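Side-chain contacts in ABC transporter sugar binding protein (Xanthomonas axonopodis pv. citri, PDB 3UOR), which probably captures maltose or a related sugar in the periplasm and hands it to an ABC transporter for import: residues Y230-M233 / Y234-W238; G395-H398 / D399-V402. One frame throughout, in Å; residues are numbered along the deposited sequence.

Contact 1 (Y230-M233 / Y234-W238); sequences YDNM and YQQGW
Tyr234 turns the edge of its ring toward the face of Tyr230 in a T-shaped stack, with centroids 5.2 Å apart and planes at 66°. Of the ring carbons Tyr234 CE2 comes over that face, 3.7 Å from Tyr230 CZ and offset toward the rim, and Tyr234 OH lies close to CZ. Unlike first torsions bring the two together over one helical turn: Tyr230 holds CG anti to the backbone N (chi1 175°), Tyr234 anti to the carbonyl carbon (chi1 -57°). That hydroxyl reaches on to the carbonyl of Met189.

Two polar pairs follow at the same spacing. Gln235 NE2 donates to the syn side of Asp231 OD1 at 2.9 Å, its amide plane steeply inclined to the carboxylate; OE1 of this glutamine meets Lys241, and Asp231 OD2 meets His398. One residue on, Gln236 NE2 gives an almost straight bond to Asn232 OD1, 2.8 Å long. Both glutamines bend at chi2, and each is long enough to bring its amide back one turn.

Helix 221-235 finishes in a Schellman motif. Gly237, whose positive phi suits a residue without a side chain, donates from N to Tyr234 O at 3.0 Å, and Trp238 N reaches back to Met233 O at 2.9 Å. The reversal brings the indole against the last turn, with Gln236 CB over the centre of one face. There Trp238 CE3 lies 4.1 Å from Met233 CG, a buried apolar pair that suits this cap, while Asn232 ND2 comes obliquely to within 3.4 Å of Trp238 CZ3. Met173 of helix 166-180 touches both Met233 and Trp238.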
loop_
_atom_site.group_PDB
_atom_site.type_symbol
_atom_site.label_atom_id
_atom_site.label_comp_id
_atom_site.label_asym_id
_atom_site.label_seq_id
_atom_site.Cartn_x
_atom_site.Cartn_y
_atom_site.Cartn_z
ATOM N N TYR A 230 11.308 15.272 0.547
ATOM C CA TYR A 230 10.311 15.277 -0.519
ATOM C C TYR A 230 10.217 16.648 -1.246
ATOM O O TYR A 230 10.281 16.722 -2.474
ATOM C CB TYR A 230 8.957 14.886 0.092
ATOM C CG TYR A 230 7.761 14.948 -0.826
ATOM C CD1 TYR A 230 7.445 13.875 -1.665
ATOM C CD2 TYR A 230 6.901 16.050 -0.816
ATOM C CE1 TYR A 230 6.315 13.911 -2.480
ATOM C CE2 TYR A 230 5.773 16.096 -1.638
ATOM C CZ TYR A 230 5.482 15.016 -2.457
ATOM O OH TYR A 230 4.374 15.024 -3.271
ATOM N N ASP A 231 10.078 17.731 -0.496
ATOM C CA ASP A 231 9.992 19.068 -1.113
ATOM C C ASP A 231 11.260 19.381 -1.916
ATOM O O ASP A 231 11.201 19.908 -3.033
ATOM C CB ASP A 231 9.782 20.119 -0.030
ATOM C CG ASP A 231 9.580 21.518 -0.595
ATOM O OD1 ASP A 231 8.993 21.654 -1.693
ATOM O OD2 ASP A 231 9.988 22.478 0.087
ATOM N N ASN A 232 12.414 19.033 -1.356
ATOM C CA ASN A 232 13.686 19.330 -2.016
ATOM C C ASN A 232 13.756 18.817 -3.458
ATOM O O ASN A 232 14.349 19.463 -4.308
ATOM C CB ASN A 232 14.864 18.776 -1.208
ATOM C CG ASN A 232 16.199 19.193 -1.783
ATOM O OD1 ASN A 232 16.528 20.377 -1.828
ATOM N ND2 ASN A 232 16.986 18.218 -2.216
ATOM N N MET A 233 13.167 17.655 -3.731
ATOM C CA MET A 233 13.237 17.075 -5.073
ATOM C C MET A 233 12.548 17.963 -6.114
ATOM O O MET A 233 12.992 18.047 -7.250
ATOM C CB MET A 233 12.596 15.679 -5.110
ATOM C CG MET A 233 13.299 14.638 -4.218
ATOM S SD MET A 233 12.700 12.963 -4.576
ATOM C CE MET A 233 12.819 12.276 -2.932
ATOM N N TYR A 234 11.430 18.579 -5.756
ATOM C CA TYR A 234 10.799 19.498 -6.699
ATOM C C TYR A 234 11.591 20.788 -6.829
ATOM O O TYR A 234 11.739 21.303 -7.928
ATOM C CB TYR A 234 9.362 19.825 -6.302
ATOM C CG TYR A 234 8.493 18.607 -6.170
ATOM C CD1 TYR A 234 7.696 18.168 -7.221
ATOM C CD2 TYR A 234 8.484 17.879 -4.989
ATOM C CE1 TYR A 234 6.896 17.040 -7.073
ATOM C CE2 TYR A 234 7.695 16.760 -4.836
ATOM C CZ TYR A 234 6.916 16.341 -5.873
ATOM O OH TYR A 234 6.128 15.233 -5.677
ATOM N N GLN A 235 12.100 21.303 -5.713
ATOM C CA GLN A 235 12.778 22.589 -5.753
ATOM C C GLN A 235 14.120 22.494 -6.470
ATOM O O GLN A 235 14.598 23.502 -7.001
ATOM C CB GLN A 235 12.929 23.238 -4.365
ATOM C CG GLN A 235 11.640 23.380 -3.530
ATOM C CD GLN A 235 10.449 23.918 -4.306
ATOM O OE1 GLN A 235 10.596 24.578 -5.326
ATOM N NE2 GLN A 235 9.257 23.635 -3.814
ATOM N N GLN A 236 14.733 21.307 -6.501
ATOM C CA GLN A 236 15.996 21.154 -7.238
ATOM C C GLN A 236 15.717 20.924 -8.723
ATOM O O GLN A 236 16.625 20.956 -9.541
ATOM C CB GLN A 236 16.846 19.996 -6.708
ATOM C CG GLN A 236 17.229 20.093 -5.258
ATOM C CD GLN A 236 18.149 21.251 -4.986
ATOM O OE1 GLN A 236 18.795 21.772 -5.896
ATOM N NE2 GLN A 236 18.213 21.669 -3.726
ATOM N N GLY A 237 14.458 20.688 -9.069
ATOM C CA GLY A 237 14.104 20.385 -10.441
ATOM C C GLY A 237 14.312 18.912 -10.765
ATOM O O GLY A 237 14.379 18.541 -11.942
ATOM N N TRP A 238 14.421 18.069 -9.736
ATOM C CA TRP A 238 14.601 16.624 -9.963
ATOM C C TRP A 238 13.257 15.997 -10.318
ATOM O O TRP A 238 13.175 15.131 -11.197
ATOM C CB TRP A 238 15.223 15.921 -8.752
ATOM C CG TRP A 238 16.574 16.442 -8.397
ATOM C CD1 TRP A 238 17.461 17.034 -9.234
ATOM C CD2 TRP A 238 17.194 16.410 -7.106
ATOM N NE1 TRP A 238 18.604 17.374 -8.552
ATOM C CE2 TRP A 238 18.463 17.004 -7.240
ATOM C CE3 TRP A 238 16.806 15.924 -5.853
ATOM C CZ2 TRP A 238 19.344 17.144 -6.161
ATOM C CZ3 TRP A 238 17.676 16.068 -4.780
ATOM C CH2 TRP A 238 18.928 16.675 -4.941
#

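Contact 2 (G395-H398 / D399-V402); sequences GQSH and DAAV
Ala401 N donates to Ser397 O over 2.8 Å, the shortest hydrogen bond of this turn and the first of two consecutive backbone links between residues four apart. The second runs from Val402 N to His398 O at 3.0 Å. Between them they set the opening turn of helix 398-412, and the amide of Ala400, one residue earlier, is met by a side chain.

Ser397 supplies it. Its OG accepts from Ala400 N at 3.0 Å, with the N-H pointing fairly straight at the oxygen (153°). Serine suits this N-cap because its side chain is short enough for the hydroxyl to stand in for the carbonyl that a preceding turn would have offered. The torsion that permits this places OG between the backbone N and the carbonyl carbon (chi1 74°), turning it back over the helix start.

The cap ends the short link from helix 377-394, which Gly395 leaves with positive phi, a conformation easy for glycine. Gln396 then runs out extended along the new helix, CG anti to the backbone N (chi1 171°). Its NE2 passes 3.7 Å from Ala400 CB and 3.5 Å from Ala401 CA, without bonding to either residue. The amide is fixed further out, OE1 by Arg390 and NE2 by Glu404.

Asp399, in the first turn, carries a charge that would interact favourably with the helix dipole, and its OD2 forms a salt bridge with Arg224. Ala401, small and buried, packs against Val387 and Val391 of helix 377-394, which suits a close approach of the two helices, while Val402 packs on Phe223 and Leu227 of helix 221-235.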
loop_
_atom_site.group_PDB
_atom_site.type_symbol
_atom_site.label_atom_id
_atom_site.label_comp_id
_atom_site.label_asym_id
_atom_site.label_seq_id
_atom_site.Cartn_x
_atom_site.Cartn_y
_atom_site.Cartn_z
ATOM N N GLY A 395 5.305 27.409 -2.137
ATOM C CA GLY A 395 6.427 27.799 -1.306
ATOM C C GLY A 395 6.044 28.087 0.139
ATOM O O GLY A 395 6.834 28.680 0.871
ATOM N N GLN A 396 4.852 27.663 0.571
ATOM C CA GLN A 396 4.529 27.723 1.998
ATOM C C GLN A 396 5.723 27.186 2.800
ATOM O O GLN A 396 6.366 26.244 2.379
ATOM C CB GLN A 396 3.251 26.932 2.312
ATOM C CG GLN A 396 2.993 26.767 3.800
ATOM C CD GLN A 396 1.595 26.261 4.115
ATOM O OE1 GLN A 396 0.856 25.867 3.223
ATOM N NE2 GLN A 396 1.227 26.282 5.390
ATOM N N SER A 397 6.016 27.781 3.950
ATOM C CA SER A 397 7.155 27.335 4.761
ATOM C C SER A 397 6.875 26.006 5.455
ATOM O O SER A 397 5.721 25.646 5.702
ATOM C CB SER A 397 7.490 28.375 5.826
ATOM O OG SER A 397 6.522 28.334 6.853
ATOM N N HIS A 398 7.939 25.294 5.809
ATOM C CA HIS A 398 7.790 23.978 6.400
ATOM C C HIS A 398 7.277 24.129 7.816
ATOM O O HIS A 398 6.440 23.339 8.257
ATOM C CB HIS A 398 9.112 23.193 6.343
ATOM C CG HIS A 398 9.539 22.851 4.946
ATOM N ND1 HIS A 398 10.556 21.965 4.671
ATOM C CD2 HIS A 398 9.069 23.267 3.746
ATOM C CE1 HIS A 398 10.708 21.862 3.359
ATOM N NE2 HIS A 398 9.815 22.640 2.777
ATOM N N ASP A 399 7.771 25.145 8.524
ATOM C CA ASP A 399 7.251 25.464 9.858
ATOM C C ASP A 399 5.748 25.697 9.815
ATOM O O ASP A 399 5.027 25.148 10.640
ATOM C CB ASP A 399 7.926 26.715 10.450
ATOM C CG ASP A 399 9.280 26.415 11.081
ATOM O OD1 ASP A 399 10.076 27.367 11.269
ATOM O OD2 ASP A 399 9.554 25.233 11.386
ATOM N N ALA A 400 5.291 26.530 8.872
ATOM C CA ALA A 400 3.871 26.879 8.750
ATOM C C ALA A 400 3.102 25.620 8.367
ATOM O O ALA A 400 2.033 25.353 8.898
ATOM C CB ALA A 400 3.643 27.983 7.673
ATOM N N ALA A 401 3.648 24.874 7.411
ATOM C CA ALA A 401 3.002 23.665 6.897
ATOM C C ALA A 401 2.691 22.711 8.039
ATOM O O ALA A 401 1.541 22.333 8.232
ATOM C CB ALA A 401 3.892 22.971 5.873
ATOM N N VAL A 402 3.704 22.331 8.813
ATOM C CA VAL A 402 3.508 21.279 9.823
ATOM C C VAL A 402 2.638 21.762 10.999
ATOM O O VAL A 402 1.876 21.000 11.598
ATOM C CB VAL A 402 4.855 20.676 10.302
ATOM C CG1 VAL A 402 5.639 20.115 9.103
ATOM C CG2 VAL A 402 5.692 21.739 11.012
#

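From the N terminus, the chain first reaches contact 1, where helix 221-235 closes and turns into the following loop. Much later, after helix 377-394, contact 2 opens helix 398-412. The contacts come in series: neither nests within nor crosses the other, and each closes just a turn, one ending a helix and the other starting one. Their centres are 15 Å apart, yet they meet directly, Asp231 OD2 lying 2.7 Å from His398 NE2 in a probable hydrogen bond. Helix 377-394 touches both, so that the C-terminal helices are tied to helix 221-235 on the same side of the protein.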